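Local coordinates for protein cytochrome c' (Thermochromatium tepidum, PDB 3VRC) that binds a covalently attached heme c within a four-helix bundle and probably takes part in electron transfer in a purple photosynthetic bacterium, at residues 20-25 against 43-48; 81-86 against 126-131; 92-97 against 115-120. One frame throughout, in Å; residues are numbered along the deposited sequence. Where two conformers were deposited one is given.

Contact 1. Residues 20-25 against 43-48; sequences AWNMGK and ANVVAA. With HEC (heme c), chain L.
N22 and M23 of helix 5-31 pack on V45 and V46 of helix 36-50 in a buried, near-antiparallel helix pair of the cytochrome c' four-helix bundle. The short segments run at 143° to each other with their axes 8.7 Å apart, and no hydrogen bond joins them. The flat amide of N22 crosses V45 at about a right angle, its ND2 lying 3.5 Å from V45 CG1. That methyl is no acceptor; N22 ND2 is instead hydrogen-bonded to the backbone O of F18, one turn earlier, and K25 NZ makes a weak bond to N22 OD1. Next along the helix, M23 bends at both chi2 and chi3 (-73° and -75°), and its side chain crosses that of V46 at about a right angle, with M23 SD 3.9 Å from V46 CG2. The other methyl of V46, CG1, is 4.1 Å from HEC CBB, and the M23 thioether is equally near that heme atom. A20 CB adds a contact of 3.8 Å with HEC CMA. S52 of the second subunit packs on N22 and V45. The contact is thus van der Waals packing: the N22 amide lies against V45 while its hydrogen bonds stay within its own helix, and the M23 thioether and V46 carry the packing on to the heme edge.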
loop_
_atom_site.group_PDB
_atom_site.type_symbol
_atom_site.label_atom_id
_atom_site.label_comp_id
_atom_site.label_asym_id
_atom_site.label_seq_id
_atom_site.Cartn_x
_atom_site.Cartn_y
_atom_site.Cartn_z
ATOM N N ALA B 20 -5.102 5.850 -2.438
ATOM C CA ALA B 20 -5.559 7.001 -3.190
ATOM C C ALA B 20 -4.783 7.217 -4.478
ATOM O O ALA B 20 -5.357 7.511 -5.505
ATOM C CB ALA B 20 -5.521 8.232 -2.316
ATOM N N TRP B 21 -3.456 7.000 -4.413
ATOM C CA TRP B 21 -2.652 7.165 -5.631
ATOM C C TRP B 21 -3.117 6.164 -6.696
ATOM O O TRP B 21 -3.265 6.535 -7.874
ATOM C CB TRP B 21 -1.188 6.907 -5.273
ATOM C CG TRP B 21 -0.300 6.990 -6.471
ATOM C CD1 TRP B 21 -0.230 7.961 -7.400
ATOM C CD2 TRP B 21 0.664 6.008 -6.894
ATOM N NE1 TRP B 21 0.672 7.663 -8.393
ATOM C CE2 TRP B 21 1.246 6.481 -8.093
ATOM C CE3 TRP B 21 1.097 4.785 -6.360
ATOM C CZ2 TRP B 21 2.236 5.754 -8.771
ATOM C CZ3 TRP B 21 2.056 4.053 -7.046
ATOM C CH2 TRP B 21 2.610 4.549 -8.229
ATOM N N ASN B 22 -3.338 4.942 -6.292
ATOM C CA ASN B 22 -3.779 3.912 -7.254
ATOM C C ASN B 22 -5.212 4.148 -7.752
ATOM O O ASN B 22 -5.477 3.944 -8.938
ATOM C CB ASN B 22 -3.533 2.549 -6.643
ATOM C CG ASN B 22 -2.040 2.227 -6.715
ATOM O OD1 ASN B 22 -1.550 1.863 -7.786
ATOM N ND2 ASN B 22 -1.302 2.453 -5.631
ATOM N N MET B 23 -6.115 4.620 -6.891
ATOM C CA MET B 23 -7.441 5.030 -7.354
ATOM C C MET B 23 -7.322 6.086 -8.420
ATOM O O MET B 23 -8.054 6.018 -9.425
ATOM C CB MET B 23 -8.288 5.539 -6.195
ATOM C CG MET B 23 -8.694 4.475 -5.200
ATOM S SD MET B 23 -9.948 3.336 -5.792
ATOM C CE MET B 23 -11.414 4.354 -5.691
ATOM N N GLY B 24 -6.431 7.068 -8.252
ATOM C CA GLY B 24 -6.287 8.111 -9.227
ATOM C C GLY B 24 -5.841 7.582 -10.557
ATOM O O GLY B 24 -6.272 8.093 -11.613
ATOM N N LYS B 25 -4.988 6.549 -10.584
ATOM C CA LYS B 25 -4.598 5.975 -11.873
ATOM C C LYS B 25 -5.794 5.319 -12.527
ATOM O O LYS B 25 -5.915 5.397 -13.773
ATOM C CB LYS B 25 -3.463 4.919 -11.660
ATOM C CG LYS B 25 -2.150 5.539 -11.218
ATOM C CD LYS B 25 -0.916 4.682 -11.156
ATOM C CE LYS B 25 -0.883 3.939 -9.914
ATOM N NZ LYS B 25 0.182 2.907 -9.880
ATOM N N ALA B 43 -5.688 -1.669 -9.296
ATOM C CA ALA B 43 -6.801 -2.317 -8.603
ATOM C C ALA B 43 -6.297 -3.347 -7.606
ATOM O O ALA B 43 -6.864 -3.508 -6.529
ATOM C CB ALA B 43 -7.725 -2.980 -9.604
ATOM N N ASN B 44 -5.206 -4.061 -7.964
ATOM C CA ASN B 44 -4.662 -5.059 -7.021
ATOM C C ASN B 44 -4.150 -4.363 -5.744
ATOM O O ASN B 44 -4.275 -4.971 -4.669
ATOM C CB ASN B 44 -3.543 -5.843 -7.686
ATOM C CG ASN B 44 -4.060 -6.815 -8.726
ATOM O OD1 ASN B 44 -5.262 -7.042 -8.848
ATOM N ND2 ASN B 44 -3.126 -7.389 -9.453
ATOM N N VAL B 45 -3.586 -3.182 -5.883
ATOM C CA VAL B 45 -3.161 -2.444 -4.683
ATOM C C VAL B 45 -4.384 -2.137 -3.809
ATOM O O VAL B 45 -4.364 -2.315 -2.577
ATOM C CB VAL B 45 -2.429 -1.159 -5.027
ATOM C CG1 VAL B 45 -2.223 -0.333 -3.762
ATOM C CG2 VAL B 45 -1.091 -1.444 -5.676
ATOM N N VAL B 46 -5.445 -1.603 -4.416
ATOM C CA VAL B 46 -6.605 -1.212 -3.621
ATOM C C VAL B 46 -7.194 -2.392 -2.945
ATOM O O VAL B 46 -7.513 -2.349 -1.737
ATOM C CB VAL B 46 -7.609 -0.409 -4.502
ATOM C CG1 VAL B 46 -8.841 -0.034 -3.658
ATOM C CG2 VAL B 46 -6.995 0.808 -5.094
ATOM N N ALA B 47 -7.360 -3.521 -3.663
ATOM C CA ALA B 47 -7.864 -4.730 -3.072
ATOM C C ALA B 47 -6.994 -5.211 -1.929
ATOM O O ALA B 47 -7.498 -5.616 -0.848
ATOM C CB ALA B 47 -8.011 -5.805 -4.116
ATOM N N ALA B 48 -5.693 -5.234 -2.133
ATOM C CA ALA B 48 -4.798 -5.772 -1.110
ATOM C C ALA B 48 -4.845 -4.874 0.153
ATOM O O ALA B 48 -4.954 -5.404 1.280
ATOM C CB ALA B 48 -3.377 -5.921 -1.621
HETATM FE FE HEC L . -9.618 6.963 3.958
HETATM C CHA HEC L . -7.588 9.208 5.629
HETATM C CHB HEC L . -8.126 7.796 0.978
HETATM C CHC HEC L . -11.209 4.373 2.422
HETATM C CHD HEC L . -11.076 6.146 6.925
HETATM N NA HEC L . -8.164 8.328 3.385
HETATM C C1A HEC L . -7.450 9.143 4.205
HETATM C C2A HEC L . -6.624 10.006 3.441
HETATM C C3A HEC L . -6.778 9.631 2.077
HETATM C C4A HEC L . -7.715 8.537 2.132
HETATM C CMA HEC L . -6.084 10.143 0.877
HETATM C CAA HEC L . -5.828 11.154 3.976
HETATM C CBA HEC L . -4.402 11.113 3.700
HETATM C CGA HEC L . -3.875 9.883 4.353
HETATM O O1A HEC L . -3.001 9.239 3.671
HETATM O O2A HEC L . -4.168 9.515 5.498
HETATM N NB HEC L . -9.610 6.197 2.061
HETATM C C1B HEC L . -8.982 6.671 0.994
HETATM C C2B HEC L . -9.352 5.991 -0.228
HETATM C C3B HEC L . -10.209 4.982 0.218
HETATM C C4B HEC L . -10.350 5.134 1.649
HETATM C CMB HEC L . -8.891 6.265 -1.593
HETATM C CAB HEC L . -10.976 3.932 -0.567
HETATM C CBB HEC L . -10.269 3.264 -1.679
HETATM N NC HEC L . -10.913 5.509 4.568
HETATM C C1C HEC L . -11.496 4.540 3.793
HETATM C C2C HEC L . -12.472 3.749 4.540
HETATM C C3C HEC L . -12.394 4.276 5.847
HETATM C C4C HEC L . -11.439 5.368 5.804
HETATM C CMC HEC L . -13.307 2.688 3.931
HETATM C CAC HEC L . -13.186 3.892 7.071
HETATM C CBC HEC L . -13.810 2.528 7.054
HETATM N ND HEC L . -9.434 7.583 5.863
HETATM C C1D HEC L . -10.088 7.131 6.960
HETATM C C2D HEC L . -9.662 7.758 8.174
HETATM C C3D HEC L . -8.618 8.580 7.837
HETATM C C4D HEC L . -8.474 8.417 6.381
HETATM C CMD HEC L . -10.255 7.536 9.550
HETATM C CAD HEC L . -7.721 9.409 8.704
HETATM C CBD HEC L . -6.487 8.572 9.142
HETATM C CGD HEC L . -5.610 9.312 10.137
HETATM O O1D HEC L . -5.296 10.505 9.852
HETATM O O2D HEC L . -5.289 8.724 11.181
#

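Contact 2. Residues 81-86 against 126-131; sequences LEDVGK and QKYRAD. With HEC (heme c), chain L.
V84 and Y128 are the closest pair of residues along the two backbones, their CA atoms 8.0 Å apart, where the first turns of helix 81-103 face the last turn of helix 107-128. The helical course ends at Y128; R129 is the first residue to leave it, and its side chain lies on the heme. Side chains span the gap. D83 has CG opposite its backbone N (chi1 -176°), which carries the carboxylate toward the other helix, and OD2 receives two donors there. Y128 OH gives a short bond of 2.6 Å to the anti lone pair of OD2, with ring and carboxylate planes 65° apart. K127 NZ reaches the same oxygen on its syn side at 2.9 Å, tilted 19° from the carboxylate plane, and completes a salt bridge. Replacing D83 by an alanine removes the shared acceptor and would probably leave the K127 ammonium without its carboxylate mate and the Y128 ring freer to shift. In the conformer described here (V84 has a second one), V84 CG2 sits over one face of that ring in a CH-pi contact, 3.8 Å from the centroid; K127 CB covers the opposite face. R129 lays its CD 3.4 Å from HEC CHA, and V84 O lies 3.6 Å from HEC CBC. This is the heme-binding end of the cytochrome c' bundle: the C-terminal helix, carrying C121 and C124, the predicted attachment cysteines, and the axial ligand H125, is fastened to its neighbour just past H125, and R129 contributes to the heme site.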
loop_
_atom_site.group_PDB
_atom_site.type_symbol
_atom_site.label_atom_id
_atom_site.label_comp_id
_atom_site.label_asym_id
_atom_site.label_seq_id
_atom_site.Cartn_x
_atom_site.Cartn_y
_atom_site.Cartn_z
ATOM N N LEU B 81 -16.839 1.962 16.725
ATOM C CA LEU B 81 -15.834 1.108 16.083
ATOM C C LEU B 81 -16.486 -0.006 15.285
ATOM O O LEU B 81 -15.956 -0.443 14.267
ATOM C CB LEU B 81 -14.841 0.533 17.107
ATOM C CG LEU B 81 -13.788 1.543 17.582
ATOM C CD1 LEU B 81 -13.076 0.995 18.825
ATOM C CD2 LEU B 81 -12.826 1.936 16.458
ATOM N N GLU B 82 -17.636 -0.504 15.738
ATOM C CA GLU B 82 -18.330 -1.536 14.989
ATOM C C GLU B 82 -18.840 -1.063 13.617
ATOM O O GLU B 82 -18.731 -1.798 12.616
ATOM C CB GLU B 82 -19.418 -2.166 15.830
ATOM C CG GLU B 82 -18.840 -3.321 16.645
ATOM C CD GLU B 82 -19.526 -3.600 17.986
ATOM O OE1 GLU B 82 -19.384 -4.756 18.463
ATOM O OE2 GLU B 82 -20.173 -2.695 18.582
ATOM N N ASP B 83 -19.399 0.146 13.557
ATOM C CA ASP B 83 -19.852 0.711 12.278
ATOM C C ASP B 83 -18.638 1.007 11.373
ATOM O O ASP B 83 -18.694 0.723 10.161
ATOM C CB ASP B 83 -20.660 2.011 12.456
ATOM C CG ASP B 83 -21.219 2.545 11.119
ATOM O OD1 ASP B 83 -21.980 1.751 10.516
ATOM O OD2 ASP B 83 -20.951 3.721 10.713
ATOM N N VAL B 84 -17.560 1.550 11.934
ATOM C CA VAL B 84 -16.354 1.728 11.153
ATOM C C VAL B 84 -15.887 0.417 10.535
ATOM O O VAL B 84 -15.528 0.349 9.381
ATOM C CB VAL B 84 -15.195 2.307 12.053
ATOM C CG1 VAL B 84 -13.926 2.474 11.250
ATOM C CG2 VAL B 84 -15.583 3.647 12.674
ATOM N N GLY B 85 -15.920 -0.651 11.331
ATOM C CA GLY B 85 -15.542 -1.966 10.881
ATOM C C GLY B 85 -16.414 -2.434 9.714
ATOM O O GLY B 85 -15.942 -3.031 8.733
ATOM N N LYS B 86 -17.713 -2.176 9.816
ATOM C CA LYS B 86 -18.634 -2.550 8.753
ATOM C C LYS B 86 -18.295 -1.767 7.473
ATOM O O LYS B 86 -18.272 -2.342 6.352
ATOM C CB LYS B 86 -20.080 -2.257 9.177
ATOM C CG LYS B 86 -21.123 -2.759 8.188
ATOM C CD LYS B 86 -21.566 -1.706 7.175
ATOM C CE LYS B 86 -22.533 -2.310 6.145
ATOM N NZ LYS B 86 -22.965 -1.270 5.155
ATOM N N GLN B 126 -17.141 10.547 5.167
ATOM C CA GLN B 126 -18.190 11.503 5.535
ATOM C C GLN B 126 -18.463 11.421 7.031
ATOM O O GLN B 126 -18.750 12.438 7.653
ATOM C CB GLN B 126 -19.432 11.230 4.723
ATOM C CG GLN B 126 -19.221 11.858 3.365
ATOM C CD GLN B 126 -20.440 11.841 2.505
ATOM O OE1 GLN B 126 -21.149 10.833 2.446
ATOM N NE2 GLN B 126 -20.704 12.967 1.818
ATOM N N LYS B 127 -18.454 10.225 7.586
ATOM C CA LYS B 127 -18.730 10.075 8.990
ATOM C C LYS B 127 -17.528 10.320 9.878
ATOM O O LYS B 127 -17.704 10.797 11.015
ATOM C CB LYS B 127 -19.248 8.662 9.253
ATOM C CG LYS B 127 -20.662 8.399 8.757
ATOM C CD LYS B 127 -21.008 6.927 8.933
ATOM C CE LYS B 127 -22.497 6.627 8.910
ATOM N NZ LYS B 127 -22.672 5.129 8.930
ATOM N N TYR B 128 -16.339 9.838 9.450
ATOM C CA TYR B 128 -15.286 9.573 10.403
ATOM C C TYR B 128 -13.932 10.244 10.136
ATOM O O TYR B 128 -13.023 10.101 10.953
ATOM C CB TYR B 128 -15.079 8.077 10.518
ATOM C CG TYR B 128 -16.302 7.315 10.995
ATOM C CD1 TYR B 128 -16.951 7.708 12.176
ATOM C CD2 TYR B 128 -16.843 6.257 10.272
ATOM C CE1 TYR B 128 -18.098 7.061 12.615
ATOM C CE2 TYR B 128 -17.954 5.597 10.720
ATOM C CZ TYR B 128 -18.600 6.004 11.912
ATOM O OH TYR B 128 -19.747 5.375 12.354
ATOM N N ARG B 129 -13.794 10.972 9.038
ATOM C CA ARG B 129 -12.527 11.645 8.709
ATOM C C ARG B 129 -12.722 13.125 8.659
ATOM O O ARG B 129 -13.658 13.619 8.010
ATOM C CB ARG B 129 -12.000 11.134 7.368
ATOM C CG ARG B 129 -10.629 11.727 7.028
ATOM C CD ARG B 129 -10.155 11.417 5.614
ATOM N NE ARG B 129 -10.962 12.134 4.642
ATOM C CZ ARG B 129 -10.718 12.090 3.340
ATOM N NH1 ARG B 129 -9.714 11.323 2.853
ATOM N NH2 ARG B 129 -11.436 12.813 2.495
ATOM N N ALA B 130 -11.855 13.882 9.342
ATOM C CA ALA B 130 -11.896 15.354 9.278
ATOM C C ALA B 130 -11.450 15.833 7.902
ATOM O O ALA B 130 -10.567 15.269 7.280
ATOM C CB ALA B 130 -11.011 15.897 10.380
ATOM N N ASP B 131 -12.103 16.906 7.448
ATOM C CA ASP B 131 -11.761 17.571 6.197
ATOM C C ASP B 131 -10.499 18.406 6.408
ATOM O O ASP B 131 -10.173 18.795 7.548
ATOM C CB ASP B 131 -12.902 18.477 5.752
ATOM C CG ASP B 131 -14.199 17.727 5.515
ATOM O OD1 ASP B 131 -14.160 16.679 4.816
ATOM O OD2 ASP B 131 -15.261 18.192 6.003
ATOM O OXT ASP B 131 -9.777 18.732 5.446
HETATM FE FE HEC L . -9.618 6.963 3.958
HETATM C CHA HEC L . -7.588 9.208 5.629
HETATM C CHB HEC L . -8.126 7.796 0.978
HETATM C CHC HEC L . -11.209 4.373 2.422
HETATM C CHD HEC L . -11.076 6.146 6.925
HETATM N NA HEC L . -8.164 8.328 3.385
HETATM C C1A HEC L . -7.450 9.143 4.205
HETATM C C2A HEC L . -6.624 10.006 3.441
HETATM C C3A HEC L . -6.778 9.631 2.077
HETATM C C4A HEC L . -7.715 8.537 2.132
HETATM C CMA HEC L . -6.084 10.143 0.877
HETATM C CAA HEC L . -5.828 11.154 3.976
HETATM C CBA HEC L . -4.402 11.113 3.700
HETATM C CGA HEC L . -3.875 9.883 4.353
HETATM O O1A HEC L . -3.001 9.239 3.671
HETATM O O2A HEC L . -4.168 9.515 5.498
HETATM N NB HEC L . -9.610 6.197 2.061
HETATM C C1B HEC L . -8.982 6.671 0.994
HETATM C C2B HEC L . -9.352 5.991 -0.228
HETATM C C3B HEC L . -10.209 4.982 0.218
HETATM C C4B HEC L . -10.350 5.134 1.649
HETATM C CMB HEC L . -8.891 6.265 -1.593
HETATM C CAB HEC L . -10.976 3.932 -0.567
HETATM C CBB HEC L . -10.269 3.264 -1.679
HETATM N NC HEC L . -10.913 5.509 4.568
HETATM C C1C HEC L . -11.496 4.540 3.793
HETATM C C2C HEC L . -12.472 3.749 4.540
HETATM C C3C HEC L . -12.394 4.276 5.847
HETATM C C4C HEC L . -11.439 5.368 5.804
HETATM C CMC HEC L . -13.307 2.688 3.931
HETATM C CAC HEC L . -13.186 3.892 7.071
HETATM C CBC HEC L . -13.810 2.528 7.054
HETATM N ND HEC L . -9.434 7.583 5.863
HETATM C C1D HEC L . -10.088 7.131 6.960
HETATM C C2D HEC L . -9.662 7.758 8.174
HETATM C C3D HEC L . -8.618 8.580 7.837
HETATM C C4D HEC L . -8.474 8.417 6.381
HETATM C CMD HEC L . -10.255 7.536 9.550
HETATM C CAD HEC L . -7.721 9.409 8.704
HETATM C CBD HEC L . -6.487 8.572 9.142
HETATM C CGD HEC L . -5.610 9.312 10.137
HETATM O O1D HEC L . -5.296 10.505 9.852
HETATM O O2D HEC L . -5.289 8.724 11.181
#

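Contact 3. Residues 92-97 against 115-120; sequences GTAANA and ADVGAA
A94 and V117 bring helices 81-103 and 107-128 together closely, their CA atoms only 5.2 Å apart. The two segments run nearly antiparallel, at 156°, with axes 8.5 Å from each other. Alanine on one side and a single branched side chain on the other carry most of the contact. V117 has CG1 anti to its backbone N (chi1 173°), which leaves CG2 anti to the carbonyl carbon, and it is CG2 that does the touching. This methyl lies against the backbone of the facing helix, 3.3 Å from A94 O and 3.7 Å from A95 N, close to the peptide group that joins those residues. It also meets A94 CB at 3.8 Å. A94 CB points across the interface and rests against the main chain of 115-120, with V117 CA 4.1 Å away and D116 O at the same distance. Each of the two residues thus packs a methyl against the other's backbone, a mutual fit that the small alanine makes possible. D116 borders this contact with its CB, beside A94 CB. A95 offers V117 chiefly its backbone, while its CB packs on V46 and A50 of helix 36-50. The other branch of V117, CG1, reaches 3.6 Å from M23 CE of helix 5-31, and L91 and L98 of helix 81-103 also touch this valine. V117 and A120 both touch the heme, placing this interface beside its pocket. No hydrogen bond crosses between the segments; cohesion rests on van der Waals contact, with methyls lying against main-chain atoms, and D116 O, the carbonyl beside A94 CB, accepts from A120 N of its own helix.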
loop_
_atom_site.group_PDB
_atom_site.type_symbol
_atom_site.label_atom_id
_atom_site.label_comp_id
_atom_site.label_asym_id
_atom_site.label_seq_id
_atom_site.Cartn_x
_atom_site.Cartn_y
_atom_site.Cartn_z
ATOM N N GLY B 92 -13.552 -3.579 1.625
ATOM C CA GLY B 92 -12.813 -4.764 1.256
ATOM C C GLY B 92 -13.495 -5.531 0.133
ATOM O O GLY B 92 -12.864 -5.998 -0.814
ATOM N N THR B 93 -14.822 -5.691 0.282
ATOM C CA THR B 93 -15.604 -6.454 -0.699
ATOM C C THR B 93 -15.626 -5.696 -2.007
ATOM O O THR B 93 -15.402 -6.311 -3.110
ATOM C CB THR B 93 -17.027 -6.635 -0.164
ATOM O OG1 THR B 93 -16.913 -7.410 1.045
ATOM C CG2 THR B 93 -17.975 -7.260 -1.215
ATOM N N ALA B 94 -15.880 -4.396 -2.014
ATOM C CA ALA B 94 -15.933 -3.612 -3.252
ATOM C C ALA B 94 -14.563 -3.633 -3.911
ATOM O O ALA B 94 -14.466 -3.731 -5.155
ATOM C CB ALA B 94 -16.398 -2.194 -2.988
ATOM N N ALA B 95 -13.499 -3.537 -3.121
ATOM C CA ALA B 95 -12.136 -3.475 -3.714
ATOM C C ALA B 95 -11.798 -4.818 -4.338
ATOM O O ALA B 95 -11.179 -4.843 -5.430
ATOM C CB ALA B 95 -11.150 -3.116 -2.637
ATOM N N ASN B 96 -12.141 -5.925 -3.728
ATOM C CA ASN B 96 -11.955 -7.218 -4.374
ATOM C C ASN B 96 -12.729 -7.302 -5.701
ATOM O O ASN B 96 -12.197 -7.782 -6.728
ATOM C CB ASN B 96 -12.342 -8.337 -3.471
ATOM C CG ASN B 96 -11.250 -8.620 -2.440
ATOM O OD1 ASN B 96 -10.078 -8.349 -2.646
ATOM N ND2 ASN B 96 -11.640 -9.286 -1.386
ATOM N N ALA B 97 -13.951 -6.764 -5.724
ATOM C CA ALA B 97 -14.697 -6.745 -6.989
ATOM C C ALA B 97 -14.051 -5.869 -8.050
ATOM O O ALA B 97 -14.127 -6.204 -9.246
ATOM C CB ALA B 97 -16.149 -6.340 -6.695
ATOM N N ALA B 115 -16.748 2.863 -9.226
ATOM C CA ALA B 115 -17.771 3.686 -8.563
ATOM C C ALA B 115 -18.126 3.109 -7.216
ATOM O O ALA B 115 -18.246 3.857 -6.244
ATOM C CB ALA B 115 -19.010 3.746 -9.468
ATOM N N ASP B 116 -18.289 1.810 -7.126
ATOM C CA ASP B 116 -18.686 1.198 -5.868
ATOM C C ASP B 116 -17.552 1.362 -4.811
ATOM O O ASP B 116 -17.810 1.616 -3.638
ATOM C CB ASP B 116 -19.029 -0.271 -5.997
ATOM C CG ASP B 116 -20.290 -0.550 -6.823
ATOM O OD1 ASP B 116 -20.962 0.421 -7.201
ATOM O OD2 ASP B 116 -20.541 -1.725 -7.104
ATOM N N VAL B 117 -16.300 1.199 -5.226
ATOM C CA VAL B 117 -15.186 1.458 -4.296
ATOM C C VAL B 117 -15.191 2.897 -3.857
ATOM O O VAL B 117 -15.076 3.156 -2.633
ATOM C CB VAL B 117 -13.846 1.039 -4.946
ATOM C CG1 VAL B 117 -12.697 1.460 -4.065
ATOM C CG2 VAL B 117 -13.815 -0.479 -5.139
ATOM N N GLY B 118 -15.244 3.863 -4.777
ATOM C CA GLY B 118 -15.196 5.249 -4.383
ATOM C C GLY B 118 -16.311 5.571 -3.402
ATOM O O GLY B 118 -16.118 6.368 -2.479
ATOM N N ALA B 119 -17.495 4.995 -3.623
ATOM C CA ALA B 119 -18.610 5.245 -2.689
ATOM C C ALA B 119 -18.270 4.728 -1.294
ATOM O O ALA B 119 -18.647 5.355 -0.298
ATOM C CB ALA B 119 -19.872 4.617 -3.241
ATOM N N ALA B 120 -17.579 3.585 -1.223
ATOM C CA ALA B 120 -17.194 3.027 0.074
ATOM C C ALA B 120 -16.145 3.919 0.772
ATOM O O ALA B 120 -16.204 4.106 1.988
ATOM C CB ALA B 120 -16.719 1.588 -0.066
#

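How the contacts relate
From the N terminus, helix 36-50 turns back along helix 5-31, and contact 1 closes that first hairpin over 17 intervening residues. The chain then passes to helices 81-103 and 107-128, which contact 2 joins at their outer ends across 39 residues; contact 3 is nested inside this second loop and joins the same helices nearer their connecting turn. Contact 1 precedes both in series. Contacts 1 and 3 touch, with A47 packing on A95 and N96, so the two hairpins meet in the bundle. Contact 2 lies on the opposite side of the chain's centre from contact 1, their centres about 20 Å apart, yet both reach the heme.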